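Putative alpha/beta hydrolase (Desulfitobacterium hafniense, PDB 4RPC) probably acts as a serine hydrolase of the alpha/beta hydrolase family, although its natural substrate is unknown. Local coordinates at residues Leu25-Ala30 against Ser100-Met105; Gly94-Ala99 against Gly120-Gly125; Glu128-Tyr133 against Ala189-Leu194. One frame throughout, in Å; residues are numbered along the deposited sequence.

Interaction 1 of 3, residues Leu25-Ala30 against Ser100-Met105; sequences LLIHGA and SVAVEM
Neither ring nor amide nor carboxylate enters the contact in which Leu25 and Ile27 meet Val101, Ala102 and Met105. The imidazole of His28, the one ring in the two segments, takes no part: in its own plane, its ND1 donates to Gly29 O at 2.8 Å with an N-H...O angle of 157°, and its ring meets that of His59. What meets between strand and helix is aliphatic, plus one selenoether. Ile27 does most of the touching, and its two branches serve different partners. CG1 stands anti to the carbonyl carbon (chi1 -46°) and carries CD1 back along the strand, to 3.8 Å from Val101 CG1 and 4.3 Å from Ala102 CB. Because CD1 also lies 4.0 Å from Ala102 N, this methyl rests on helix backbone as well as on side chains. CG2, anti to the backbone N, heads more directly at the helix, packing on Gly98 and lying 4.2 Å from Val101 CB. Two residues earlier on the strand, Leu25 and selenomethionine Met105 reach toward each other tip to tip, with Leu25 CD1 3.9 Å from Met105 SE. The bend at the last torsion of Met105 keeps its methyl alongside the same leucine branch, CE lying 4.0 Å from Leu25 CD1. Strand 25-27 and helix 100-105 come within 9.3 Å axis to axis, their directions 136° apart, so helix 97-108 lies against one face of the central sheet, as in other alpha/beta hydrolases. Met105 also touches Leu77 and Leu81 of helix 70-83. All five touching residues are buried and every contact between side chains is apolar; with no polar bond between the segments to set direction, their relative placement probably rests on the fit of methyl groups and the selenium.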
ATOM      1  N   LEU A  25       0.247   4.268  10.694  1.00 19.54           N
ATOM      2  CA  LEU A  25       1.082   3.251   9.990  1.00 19.66           C
ATOM      3  C   LEU A  25       1.080   3.497   8.500  1.00 17.85           C
ATOM      4  O   LEU A  25       0.023   3.615   7.919  1.00 17.39           O
ATOM      5  CB  LEU A  25       0.466   1.851  10.195  1.00 21.88           C
ATOM      6  CG  LEU A  25       1.184   0.680  10.802  1.00 24.60           C
ATOM      7  CD1 LEU A  25       0.355  -0.566  10.550  1.00 25.71           C
ATOM      8  CD2 LEU A  25       2.597   0.443  10.321  1.00 25.53           C
ATOM      9  N   LEU A  26       2.243   3.500   7.878  1.00 17.28           N
ATOM     10  CA  LEU A  26       2.372   3.735   6.478  1.00 18.32           C
ATOM     11  C   LEU A  26       3.042   2.550   5.833  1.00 17.78           C
ATOM     12  O   LEU A  26       4.241   2.270   6.138  1.00 18.38           O
ATOM     13  CB  LEU A  26       3.232   4.963   6.238  1.00 19.27           C
ATOM     14  CG  LEU A  26       2.790   6.226   6.929  1.00 20.74           C
ATOM     15  CD1 LEU A  26       3.875   7.278   6.764  1.00 22.22           C
ATOM     16  CD2 LEU A  26       1.506   6.738   6.335  1.00 21.42           C
ATOM     17  N   ILE A  27       2.287   1.862   4.951  1.00 16.79           N
ATOM     18  CA  ILE A  27       2.722   0.577   4.342  1.00 16.22           C
ATOM     19  C   ILE A  27       2.881   0.721   2.874  1.00 16.10           C
ATOM     20  O   ILE A  27       1.917   0.972   2.154  1.00 15.81           O
ATOM     21  CB  ILE A  27       1.769  -0.596   4.658  1.00 17.53           C
ATOM     22  CG1 ILE A  27       1.392  -0.636   6.137  1.00 18.29           C
ATOM     23  CG2 ILE A  27       2.404  -1.925   4.259  1.00 18.21           C
ATOM     24  CD1 ILE A  27       0.373  -1.717   6.518  1.00 19.32           C
ATOM     25  N   HIS A  28       4.126   0.610   2.422  1.00 17.46           N
ATOM     26  CA  HIS A  28       4.481   0.750   1.025  1.00 18.13           C
ATOM     27  C   HIS A  28       4.117  -0.462   0.178  1.00 17.97           C
ATOM     28  O   HIS A  28       3.690  -1.493   0.695  1.00 17.86           O
ATOM     29  CB  HIS A  28       5.966   1.081   0.881  1.00 19.79           C
ATOM     30  CG  HIS A  28       6.910  -0.060   1.178  1.00 18.96           C
ATOM     31  ND1 HIS A  28       7.182  -1.043   0.260  1.00 19.36           N
ATOM     32  CD2 HIS A  28       7.741  -0.291   2.221  1.00 20.48           C
ATOM     33  CE1 HIS A  28       8.058  -1.897   0.760  1.00 19.84           C
ATOM     34  NE2 HIS A  28       8.424  -1.466   1.946  1.00 20.88           N
ATOM     35  N   GLY A  29       4.228  -0.320  -1.131  1.00 18.03           N
ATOM     36  CA  GLY A  29       3.847  -1.406  -2.042  1.00 18.38           C
ATOM     37  C   GLY A  29       5.033  -2.212  -2.571  1.00 18.43           C
ATOM     38  O   GLY A  29       6.212  -1.936  -2.258  1.00 17.58           O
ATOM     39  N   ALA A  30       4.703  -3.250  -3.329  1.00 18.50           N
ATOM     40  CA  ALA A  30       5.712  -4.070  -3.984  1.00 18.73           C
ATOM     41  C   ALA A  30       6.640  -3.223  -4.849  1.00 19.70           C
ATOM     42  O   ALA A  30       6.205  -2.454  -5.673  1.00 19.16           O
ATOM     43  CB  ALA A  30       5.039  -5.115  -4.862  1.00 19.20           C
ATOM     44  N   SER A 100      -3.368  -4.138   0.960  1.00 17.62           N
ATOM     45  CA  SER A 100      -3.826  -5.485   1.289  1.00 18.13           C
ATOM     46  C   SER A 100      -3.304  -5.851   2.647  1.00 16.95           C
ATOM     47  O   SER A 100      -4.023  -6.435   3.418  1.00 19.14           O
ATOM     48  CB  SER A 100      -3.341  -6.533   0.270  1.00 18.38           C
ATOM     49  OG  SER A 100      -3.871  -6.239  -0.958  1.00 19.07           O
ATOM     50  N   VAL A 101      -2.077  -5.496   2.938  1.00 16.27           N
ATOM     51  CA  VAL A 101      -1.516  -5.707   4.289  1.00 16.29           C
ATOM     52  C   VAL A 101      -2.346  -4.902   5.354  1.00 16.87           C
ATOM     53  O   VAL A 101      -2.638  -5.396   6.448  1.00 17.10           O
ATOM     54  CB  VAL A 101      -0.062  -5.318   4.348  1.00 16.12           C
ATOM     55  CG1 VAL A 101       0.480  -5.434   5.783  1.00 16.02           C
ATOM     56  CG2 VAL A 101       0.759  -6.180   3.408  1.00 16.66           C
ATOM     57  N   ALA A 102      -2.732  -3.681   5.021  1.00 16.75           N
ATOM     58  CA  ALA A 102      -3.526  -2.862   5.950  1.00 17.58           C
ATOM     59  C   ALA A 102      -4.868  -3.551   6.255  1.00 18.64           C
ATOM     60  O   ALA A 102      -5.236  -3.682   7.396  1.00 19.14           O
ATOM     61  CB  ALA A 102      -3.785  -1.502   5.351  1.00 18.39           C
ATOM     62  N   VAL A 103      -5.569  -4.021   5.210  1.00 19.82           N
ATOM     63  CA  VAL A 103      -6.854  -4.650   5.385  1.00 20.55           C
ATOM     64  C   VAL A 103      -6.696  -5.878   6.230  1.00 20.17           C
ATOM     65  O   VAL A 103      -7.433  -6.111   7.172  1.00 19.50           O
ATOM     66  CB  VAL A 103      -7.503  -4.985   4.030  1.00 22.49           C
ATOM     67  CG1 VAL A 103      -8.785  -5.789   4.212  1.00 25.22           C
ATOM     68  CG2 VAL A 103      -7.831  -3.712   3.300  1.00 22.10           C
ATOM     69  N   GLU A 104      -5.705  -6.681   5.897  1.00 20.94           N
ATOM     70  CA  GLU A 104      -5.443  -7.898   6.674  1.00 22.75           C
ATOM     71  C   GLU A 104      -5.176  -7.599   8.137  1.00 24.40           C
ATOM     72  O   GLU A 104      -5.558  -8.383   9.044  1.00 25.66           O
ATOM     73  CB  GLU A 104      -4.263  -8.647   6.089  1.00 21.61           C
ATOM     74  CG  GLU A 104      -3.875  -9.918   6.784  1.00 22.62           C
ATOM     75  CD  GLU A 104      -4.871 -11.009   6.622  1.00 25.38           C
ATOM     76  OE1 GLU A 104      -5.711 -10.957   5.691  1.00 28.23           O
ATOM     77  OE2 GLU A 104      -4.817 -11.925   7.457  1.00 27.42           O
HETATM   78  N   MSE A 105      -4.465  -6.527   8.398  1.00 25.57           N
HETATM   79  CA  MSE A 105      -4.294  -6.121   9.806  1.00 28.43           C
HETATM   80  C   MSE A 105      -5.605  -5.763  10.478  1.00 26.73           C
HETATM   81  O   MSE A 105      -5.794  -6.074  11.627  1.00 26.10           O
HETATM   82  CB  MSE A 105      -3.285  -4.991   9.907  1.00 30.61           C
HETATM   83  CG  MSE A 105      -1.921  -5.699   9.814  1.00 39.53           C
HETATM   84 SE   MSE A 105      -0.641  -4.250   9.859  0.80 47.98          SE
HETATM   85  CE  MSE A 105      -0.705  -4.228  11.845  1.00 46.69           C
TER

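Interaction 2 of 3, residues Gly94-Ala99 against Gly120-Gly125; sequences GVSLGA and GGQYEG
Gln122 and Ser96 face each other side chain to side chain, with the carboxamide turned so that its NE2 donates to Ser96 OG at 3.3 Å. The bond is long but fairly straight (159° at the hydrogen), and the hydroxyl oxygen lies near the amide plane. Two torsions bring the amide there: CG sits between the backbone N and the carbonyl carbon (chi1 67°), and a bend at chi2 (-86°) turns the amide toward Ser96 and Leu97. OE1 consequently ends 3.4 Å from Leu97 N, but the angle is too poor for a bond. Beside this pair, a water ties the two backbones together, donating to Ser96 O at 2.7 Å and accepting from Gln122 N at 3.0 Å. Ser96 CA adds a CA-H...O contact of 3.4 Å to Gly120 O. Tyr123 approaches differently, its hydroxyl end (OH) 3.5 Å from Ala99 CB, while Ala99 O lies at the ring edge, in plane. Gly121 CA packs 3.9 Å from the same Ala99 CB, and a side chain on Gly121 would collide with Tyr123 OH. The positive phi of Ser96 within Gly94-Val95-Ser96-Leu97-Gly98 fits a nucleophile elbow, and its weak hydrogen bond to His241 is consistent with a catalytic serine. In the fold, the elbow joins strand 88-95 to helix 97-108, and the loop holding Gln122 leaves the adjacent parallel strand 112-119; Tyr123 packs on Ser100 and Val103 of that helix, and Gln122 on Ala189 of helix 179-191.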
ATOM      1  N   GLY A  94      -2.076   2.455   3.155  1.00 17.17           N
ATOM      2  CA  GLY A  94      -1.338   1.473   2.434  1.00 17.31           C
ATOM      3  C   GLY A  94      -1.513   1.677   0.975  1.00 18.28           C
ATOM      4  O   GLY A  94      -2.631   1.934   0.494  1.00 18.45           O
ATOM      5  N   VAL A  95      -0.398   1.608   0.258  1.00 19.21           N
ATOM      6  CA  VAL A  95      -0.441   1.785  -1.171  1.00 19.82           C
ATOM      7  C   VAL A  95      -0.163   0.457  -1.814  1.00 19.53           C
ATOM      8  O   VAL A  95       0.804  -0.225  -1.478  1.00 17.39           O
ATOM      9  CB  VAL A  95       0.527   2.894  -1.679  1.00 20.14           C
ATOM     10  CG1 VAL A  95       1.969   2.559  -1.358  1.00 19.38           C
ATOM     11  CG2 VAL A  95       0.358   3.088  -3.197  1.00 20.34           C
ATOM     12  N   SER A  96      -1.054   0.087  -2.725  1.00 21.21           N
ATOM     13  CA  SER A  96      -0.943  -1.111  -3.535  1.00 23.86           C
ATOM     14  C   SER A  96      -0.948  -2.351  -2.655  1.00 22.14           C
ATOM     15  O   SER A  96      -1.874  -2.537  -1.861  1.00 22.43           O
ATOM     16  CB  SER A  96       0.322  -0.994  -4.422  1.00 27.75           C
ATOM     17  OG  SER A  96       0.160  -1.761  -5.619  1.00 34.09           O
ATOM     18  N   LEU A  97       0.052  -3.213  -2.773  1.00 20.96           N
ATOM     19  CA  LEU A  97       0.137  -4.330  -1.846  1.00 19.99           C
ATOM     20  C   LEU A  97      -0.006  -3.893  -0.394  1.00 18.49           C
ATOM     21  O   LEU A  97      -0.547  -4.627   0.418  1.00 16.59           O
ATOM     22  CB  LEU A  97       1.478  -4.982  -1.968  1.00 19.96           C
ATOM     23  CG  LEU A  97       1.778  -6.137  -1.032  1.00 19.80           C
ATOM     24  CD1 LEU A  97       0.733  -7.221  -1.127  1.00 20.60           C
ATOM     25  CD2 LEU A  97       3.178  -6.662  -1.404  1.00 20.21           C
ATOM     26  N   GLY A  98       0.488  -2.705  -0.085  1.00 16.33           N
ATOM     27  CA  GLY A  98       0.455  -2.239   1.256  1.00 15.69           C
ATOM     28  C   GLY A  98      -0.986  -2.057   1.720  1.00 16.06           C
ATOM     29  O   GLY A  98      -1.232  -2.132   2.905  1.00 14.76           O
ATOM     30  N   ALA A  99      -1.927  -1.837   0.790  1.00 16.55           N
ATOM     31  CA  ALA A  99      -3.335  -1.708   1.177  1.00 17.52           C
ATOM     32  C   ALA A  99      -3.893  -3.075   1.576  1.00 17.62           C
ATOM     33  O   ALA A  99      -4.815  -3.171   2.366  1.00 17.22           O
ATOM     34  CB  ALA A  99      -4.158  -1.150   0.026  1.00 18.42           C
ATOM     35  N   GLY A 120      -5.110   2.336  -4.210  1.00 27.28           N
ATOM     36  CA  GLY A 120      -4.744   1.381  -5.260  1.00 27.46           C
ATOM     37  C   GLY A 120      -4.623  -0.077  -4.853  1.00 27.75           C
ATOM     38  O   GLY A 120      -3.779  -0.835  -5.371  1.00 27.75           O
ATOM     39  N   GLY A 121      -5.521  -0.482  -3.981  1.00 26.82           N
ATOM     40  CA  GLY A 121      -5.616  -1.842  -3.534  1.00 27.07           C
ATOM     41  C   GLY A 121      -6.244  -2.702  -4.590  1.00 29.59           C
ATOM     42  O   GLY A 121      -7.081  -2.220  -5.376  1.00 30.31           O
ATOM     43  N   GLN A 122      -5.813  -3.958  -4.606  1.00 29.72           N
ATOM     44  CA  GLN A 122      -6.218  -4.954  -5.583  1.00 33.22           C
ATOM     45  C   GLN A 122      -6.423  -6.197  -4.716  1.00 30.87           C
ATOM     46  O   GLN A 122      -5.529  -6.568  -4.003  1.00 27.39           O
ATOM     47  CB  GLN A 122      -5.108  -5.127  -6.680  1.00 39.08           C
ATOM     48  CG  GLN A 122      -3.712  -5.743  -6.275  1.00 45.62           C
ATOM     49  CD  GLN A 122      -2.577  -4.769  -5.696  1.00 49.59           C
ATOM     50  OE1 GLN A 122      -1.701  -5.213  -4.892  1.00 42.62           O
ATOM     51  NE2 GLN A 122      -2.581  -3.458  -6.116  1.00 49.53           N
ATOM     52  N   TYR A 123      -7.626  -6.776  -4.685  1.00 32.81           N
ATOM     53  CA  TYR A 123      -7.932  -7.822  -3.680  1.00 34.06           C
ATOM     54  C   TYR A 123      -8.604  -9.070  -4.238  1.00 37.78           C
ATOM     55  O   TYR A 123      -9.164  -9.876  -3.487  1.00 39.92           O
ATOM     56  CB  TYR A 123      -8.816  -7.270  -2.562  1.00 33.58           C
ATOM     57  CG  TYR A 123      -8.438  -5.898  -2.078  1.00 31.94           C
ATOM     58  CD1 TYR A 123      -7.504  -5.711  -1.020  1.00 30.35           C
ATOM     59  CD2 TYR A 123      -9.015  -4.780  -2.647  1.00 32.29           C
ATOM     60  CE1 TYR A 123      -7.161  -4.442  -0.565  1.00 27.46           C
ATOM     61  CE2 TYR A 123      -8.641  -3.510  -2.216  1.00 32.05           C
ATOM     62  CZ  TYR A 123      -7.724  -3.357  -1.169  1.00 29.05           C
ATOM     63  OH  TYR A 123      -7.419  -2.077  -0.769  1.00 29.44           O
ATOM     64  N   GLU A 124      -8.492  -9.261  -5.530  1.00 39.91           N
ATOM     65  CA  GLU A 124      -9.250 -10.306  -6.225  1.00 46.26           C
ATOM     66  C   GLU A 124      -8.815 -11.740  -5.827  1.00 45.87           C
ATOM     67  O   GLU A 124      -9.644 -12.593  -5.413  1.00 47.40           O
ATOM     68  CB  GLU A 124      -9.084 -10.100  -7.726  1.00 50.78           C
ATOM     69  CG  GLU A 124      -9.801 -11.113  -8.588  1.00 60.79           C
ATOM     70  CD  GLU A 124     -11.307 -10.953  -8.505  1.00 68.05           C
ATOM     71  OE1 GLU A 124     -11.859 -10.019  -9.150  1.00 73.06           O
ATOM     72  OE2 GLU A 124     -11.930 -11.752  -7.779  1.00 71.44           O
ATOM     73  N   GLY A 125      -7.535 -12.016  -5.983  1.00 29.52           N
ATOM     74  CA  GLY A 125      -7.014 -13.333  -5.760  1.00 29.71           C
ATOM     75  C   GLY A 125      -6.953 -14.154  -7.029  1.00 28.76           C
ATOM     76  O   GLY A 125      -7.899 -14.766  -7.394  1.00 28.86           O
TER
HETATM   77  O   HOH W   1      -3.750  -4.336  -2.500  1.00 22.47           O

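Interaction 3 of 3, residues Glu128-Tyr133 against Ala189-Leu194; sequences EMTEQY and AYRYDL
Glu128 faces Arg191 across the surface, Glu128 OE2 lying 4.4 Å from Arg191 NH1: the charges are opposite but not in direct contact, so any attraction is probably modest. Thr130 makes the closest approach between the two segments. Its CG2, anti to the backbone N, projects toward the end of helix 179-191 and meets Tyr190 CB at 3.6 Å. The same methyl sits over the centre of one face of the Arg191 guanidinium, 3.8 Å above the plane, and Thr130 CB is 3.9 Å from Arg191 NH1. Bends at chi2 and chi3 fold the arginine back over the threonine instead of letting it extend. Thr130 OG1 is engaged with Gly127 O by a hydrogen bond, which helps fix the rotation that aims CG2 at its partners. Replacing Thr130 by a glycine would probably open a gap beneath the guanidinium, set Arg191 free to turn, and leave Gly127 O without its hydroxyl partner. One residue on, Glu131 OE1 remains 5.3 Å from Arg191 NH2, a second carboxylate near the same cation. Tyr133 meets Tyr190 in two ways. Its CB forms a CH-pi contact over the Tyr190 ring, 4.1 Å from the centroid, 19° off the normal and displaced toward the rim. Its own ring directs an edge at that face, with centroids 5.8 Å apart and planes at 75°, a T-shaped (edge-to-face) pair. Met126 touches both tyrosines, and a tetraethylene glycol, probably from crystallisation, comes within about 4 Å of the Tyr133 side chain, nearest atoms. Helices 130-145 and 179-191 belong to the helical stretch inserted between strands 112-119 and 204-210, the position where alpha/beta hydrolases commonly carry their cap.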
ATOM      1  N   GLU A 128      -4.235 -19.604  -9.889  1.00 32.18           N
ATOM      2  CA  GLU A 128      -3.078 -20.055 -10.675  1.00 34.72           C
ATOM      3  C   GLU A 128      -2.582 -19.076 -11.756  1.00 33.47           C
ATOM      4  O   GLU A 128      -1.500 -19.301 -12.252  1.00 33.98           O
ATOM      5  CB  GLU A 128      -3.290 -21.456 -11.260  1.00 38.09           C
ATOM      6  CG  GLU A 128      -3.251 -22.578 -10.216  1.00 41.86           C
ATOM      7  CD  GLU A 128      -1.857 -22.823  -9.627  1.00 44.18           C
ATOM      8  OE1 GLU A 128      -0.879 -23.073 -10.379  1.00 45.66           O
ATOM      9  OE2 GLU A 128      -1.741 -22.786  -8.389  1.00 46.58           O
HETATM   10  N   MSE A 129      -3.307 -17.983 -12.079  1.00 31.31           N
HETATM   11  CA  MSE A 129      -2.748 -16.907 -12.925  1.00 29.41           C
HETATM   12  C   MSE A 129      -1.737 -16.013 -12.175  1.00 26.53           C
HETATM   13  O   MSE A 129      -1.043 -15.155 -12.780  1.00 25.30           O
HETATM   14  CB  MSE A 129      -3.804 -15.912 -13.433  1.00 31.62           C
HETATM   15  CG  MSE A 129      -5.045 -16.335 -14.202  1.00 36.46           C
HETATM   16 SE   MSE A 129      -4.649 -17.123 -15.982  0.74 46.00          SE
HETATM   17  CE  MSE A 129      -3.212 -15.856 -16.342  1.00 31.67           C
ATOM     18  N   THR A 130      -1.668 -16.141 -10.853  1.00 25.42           N
ATOM     19  CA  THR A 130      -0.793 -15.305 -10.007  1.00 22.68           C
ATOM     20  C   THR A 130       0.631 -15.262 -10.552  1.00 22.08           C
ATOM     21  O   THR A 130       1.209 -14.191 -10.655  1.00 20.25           O
ATOM     22  CB  THR A 130      -0.733 -15.821  -8.582  1.00 21.84           C
ATOM     23  OG1 THR A 130      -2.007 -15.765  -7.987  1.00 21.83           O
ATOM     24  CG2 THR A 130       0.179 -14.994  -7.732  1.00 21.42           C
ATOM     25  N   GLU A 131       1.184 -16.408 -10.916  1.00 22.70           N
ATOM     26  CA  GLU A 131       2.596 -16.517 -11.409  1.00 23.88           C
ATOM     27  C   GLU A 131       2.832 -15.692 -12.667  1.00 22.59           C
ATOM     28  O   GLU A 131       3.816 -14.952 -12.799  1.00 21.43           O
ATOM     29  CB  GLU A 131       3.005 -18.007 -11.653  1.00 27.44           C
ATOM     30  CG  GLU A 131       4.487 -18.250 -12.099  1.00 30.15           C
ATOM     31  CD  GLU A 131       5.542 -17.897 -11.012  1.00 35.00           C
ATOM     32  OE1 GLU A 131       5.272 -18.149  -9.794  1.00 36.07           O
ATOM     33  OE2 GLU A 131       6.665 -17.389 -11.348  1.00 39.51           O
ATOM     34  N   GLN A 132       1.931 -15.801 -13.605  1.00 23.33           N
ATOM     35  CA  GLN A 132       2.167 -15.161 -14.864  1.00 24.65           C
ATOM     36  C   GLN A 132       2.024 -13.628 -14.810  1.00 23.58           C
ATOM     37  O   GLN A 132       2.848 -12.910 -15.401  1.00 23.12           O
ATOM     38  CB  GLN A 132       1.284 -15.778 -15.900  1.00 27.98           C
ATOM     39  CG  GLN A 132       1.764 -17.149 -16.367  1.00 31.04           C
ATOM     40  CD  GLN A 132       0.782 -17.684 -17.380  1.00 35.01           C
ATOM     41  OE1 GLN A 132       0.937 -17.438 -18.576  1.00 37.42           O
ATOM     42  NE2 GLN A 132      -0.308 -18.301 -16.900  1.00 36.36           N
ATOM     43  N   TYR A 133       1.064 -13.151 -14.032  1.00 21.79           N
ATOM     44  CA  TYR A 133       0.940 -11.727 -13.769  1.00 22.28           C
ATOM     45  C   TYR A 133       2.064 -11.221 -12.949  1.00 21.10           C
ATOM     46  O   TYR A 133       2.539 -10.173 -13.253  1.00 21.97           O
ATOM     47  CB  TYR A 133      -0.320 -11.411 -12.999  1.00 22.62           C
ATOM     48  CG  TYR A 133      -1.491 -11.250 -13.863  1.00 24.23           C
ATOM     49  CD1 TYR A 133      -1.890 -12.271 -14.727  1.00 25.46           C
ATOM     50  CD2 TYR A 133      -2.232 -10.068 -13.834  1.00 25.45           C
ATOM     51  CE1 TYR A 133      -2.976 -12.112 -15.534  1.00 26.80           C
ATOM     52  CE2 TYR A 133      -3.320  -9.903 -14.632  1.00 26.32           C
ATOM     53  CZ  TYR A 133      -3.706 -10.930 -15.467  1.00 28.52           C
ATOM     54  OH  TYR A 133      -4.822 -10.767 -16.289  1.00 32.79           O
ATOM     55  N   ALA A 189       0.945 -10.286  -3.352  1.00 20.65           N
ATOM     56  CA  ALA A 189      -0.104  -9.351  -3.768  1.00 20.15           C
ATOM     57  C   ALA A 189      -1.212 -10.008  -4.596  1.00 20.98           C
ATOM     58  O   ALA A 189      -2.373  -9.927  -4.233  1.00 20.52           O
ATOM     59  CB  ALA A 189       0.488  -8.210  -4.520  1.00 20.81           C
ATOM     60  N   TYR A 190      -0.845 -10.709  -5.671  1.00 20.95           N
ATOM     61  CA  TYR A 190      -1.793 -11.310  -6.570  1.00 22.72           C
ATOM     62  C   TYR A 190      -2.515 -12.537  -6.017  1.00 22.82           C
ATOM     63  O   TYR A 190      -3.578 -12.813  -6.447  1.00 23.96           O
ATOM     64  CB  TYR A 190      -1.106 -11.669  -7.909  1.00 23.62           C
ATOM     65  CG  TYR A 190      -0.878 -10.459  -8.752  1.00 25.28           C
ATOM     66  CD1 TYR A 190      -1.913  -9.566  -9.007  1.00 26.88           C
ATOM     67  CD2 TYR A 190       0.345 -10.204  -9.301  1.00 26.14           C
ATOM     68  CE1 TYR A 190      -1.711  -8.431  -9.783  1.00 30.50           C
ATOM     69  CE2 TYR A 190       0.577  -9.071 -10.056  1.00 28.78           C
ATOM     70  CZ  TYR A 190      -0.445  -8.190 -10.299  1.00 31.45           C
ATOM     71  OH  TYR A 190      -0.246  -7.106 -11.089  1.00 38.48           O
ATOM     72  N   ARG A 191      -1.931 -13.261  -5.077  1.00 23.25           N
ATOM     73  CA  ARG A 191      -2.565 -14.402  -4.428  1.00 24.75           C
ATOM     74  C   ARG A 191      -3.650 -14.012  -3.432  1.00 23.79           C
ATOM     75  O   ARG A 191      -4.622 -14.733  -3.281  1.00 22.48           O
ATOM     76  CB  ARG A 191      -1.516 -15.216  -3.663  1.00 27.52           C
ATOM     77  CG  ARG A 191      -1.964 -16.585  -3.241  1.00 31.41           C
ATOM     78  CD  ARG A 191      -1.656 -17.650  -4.259  1.00 36.42           C
ATOM     79  NE  ARG A 191      -0.238 -17.656  -4.628  1.00 38.77           N
ATOM     80  CZ  ARG A 191       0.262 -18.319  -5.679  1.00 39.37           C
ATOM     81  NH1 ARG A 191      -0.549 -19.047  -6.463  1.00 36.69           N
ATOM     82  NH2 ARG A 191       1.596 -18.225  -5.953  1.00 40.50           N
ATOM     83  N   TYR A 192      -3.479 -12.885  -2.728  1.00 23.81           N
ATOM     84  CA  TYR A 192      -4.417 -12.509  -1.641  1.00 23.35           C
ATOM     85  C   TYR A 192      -5.861 -12.531  -2.117  1.00 24.19           C
ATOM     86  O   TYR A 192      -6.239 -11.887  -3.087  1.00 26.34           O
ATOM     87  CB  TYR A 192      -4.067 -11.146  -1.094  1.00 22.74           C
ATOM     88  CG  TYR A 192      -4.758 -10.762   0.212  1.00 23.29           C
ATOM     89  CD1 TYR A 192      -4.608 -11.530   1.351  1.00 23.61           C
ATOM     90  CD2 TYR A 192      -5.506  -9.629   0.308  1.00 21.54           C
ATOM     91  CE1 TYR A 192      -5.221 -11.158   2.539  1.00 24.72           C
ATOM     92  CE2 TYR A 192      -6.140  -9.265   1.477  1.00 22.58           C
ATOM     93  CZ  TYR A 192      -5.986 -10.007   2.611  1.00 23.80           C
ATOM     94  OH  TYR A 192      -6.626  -9.634   3.817  1.00 24.26           O
ATOM     95  N   ASP A 193      -6.687 -13.272  -1.435  1.00 25.90           N
ATOM     96  CA  ASP A 193      -8.090 -13.327  -1.797  1.00 27.67           C
ATOM     97  C   ASP A 193      -8.965 -12.864  -0.628  1.00 28.48           C
ATOM     98  O   ASP A 193      -9.229 -13.610   0.313  1.00 30.27           O
ATOM     99  CB  ASP A 193      -8.381 -14.750  -2.247  1.00 30.33           C
ATOM    100  CG  ASP A 193      -9.799 -14.960  -2.748  1.00 33.16           C
ATOM    101  OD1 ASP A 193     -10.601 -14.023  -2.837  1.00 35.56           O
ATOM    102  OD2 ASP A 193     -10.110 -16.129  -3.001  1.00 37.29           O
ATOM    103  N   LEU A 194      -9.390 -11.612  -0.684  1.00 28.70           N
ATOM    104  CA  LEU A 194     -10.131 -10.992   0.423  1.00 29.90           C
ATOM    105  C   LEU A 194     -11.588 -11.480   0.522  1.00 32.43           C
ATOM    106  O   LEU A 194     -12.076 -11.702   1.595  1.00 31.24           O
ATOM    107  CB  LEU A 194     -10.132  -9.480   0.254  1.00 29.26           C
ATOM    108  CG  LEU A 194     -10.915  -8.654   1.257  1.00 29.38           C
ATOM    109  CD1 LEU A 194     -10.412  -9.000   2.631  1.00 28.85           C
ATOM    110  CD2 LEU A 194     -10.768  -7.182   0.939  1.00 29.30           C
TER

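Interaction 1 is fully buried and apolar, interaction 2 partly buried and largely polar, and interaction 3 a surface contact of edge-to-face aromatics, a methyl over a guanidinium and opposite charges held apart. The first two share helix 97-108, their centres about 8 Å apart, and both reach neighbouring strands of one sheet, where Ile27 O is probably hydrogen-bonded to Val95 N. Interaction 3 lies about 12 Å from interaction 2, centre to centre, joined to it where Leu97 packs on Ala189 and Tyr123 on Leu194. A hydrogen bond between Glu104 OE1 and Tyr192 OH links 100-105 with 189-194. Chemistry thus changes from sheet core, through the likely catalytic elbow, to the outer helices.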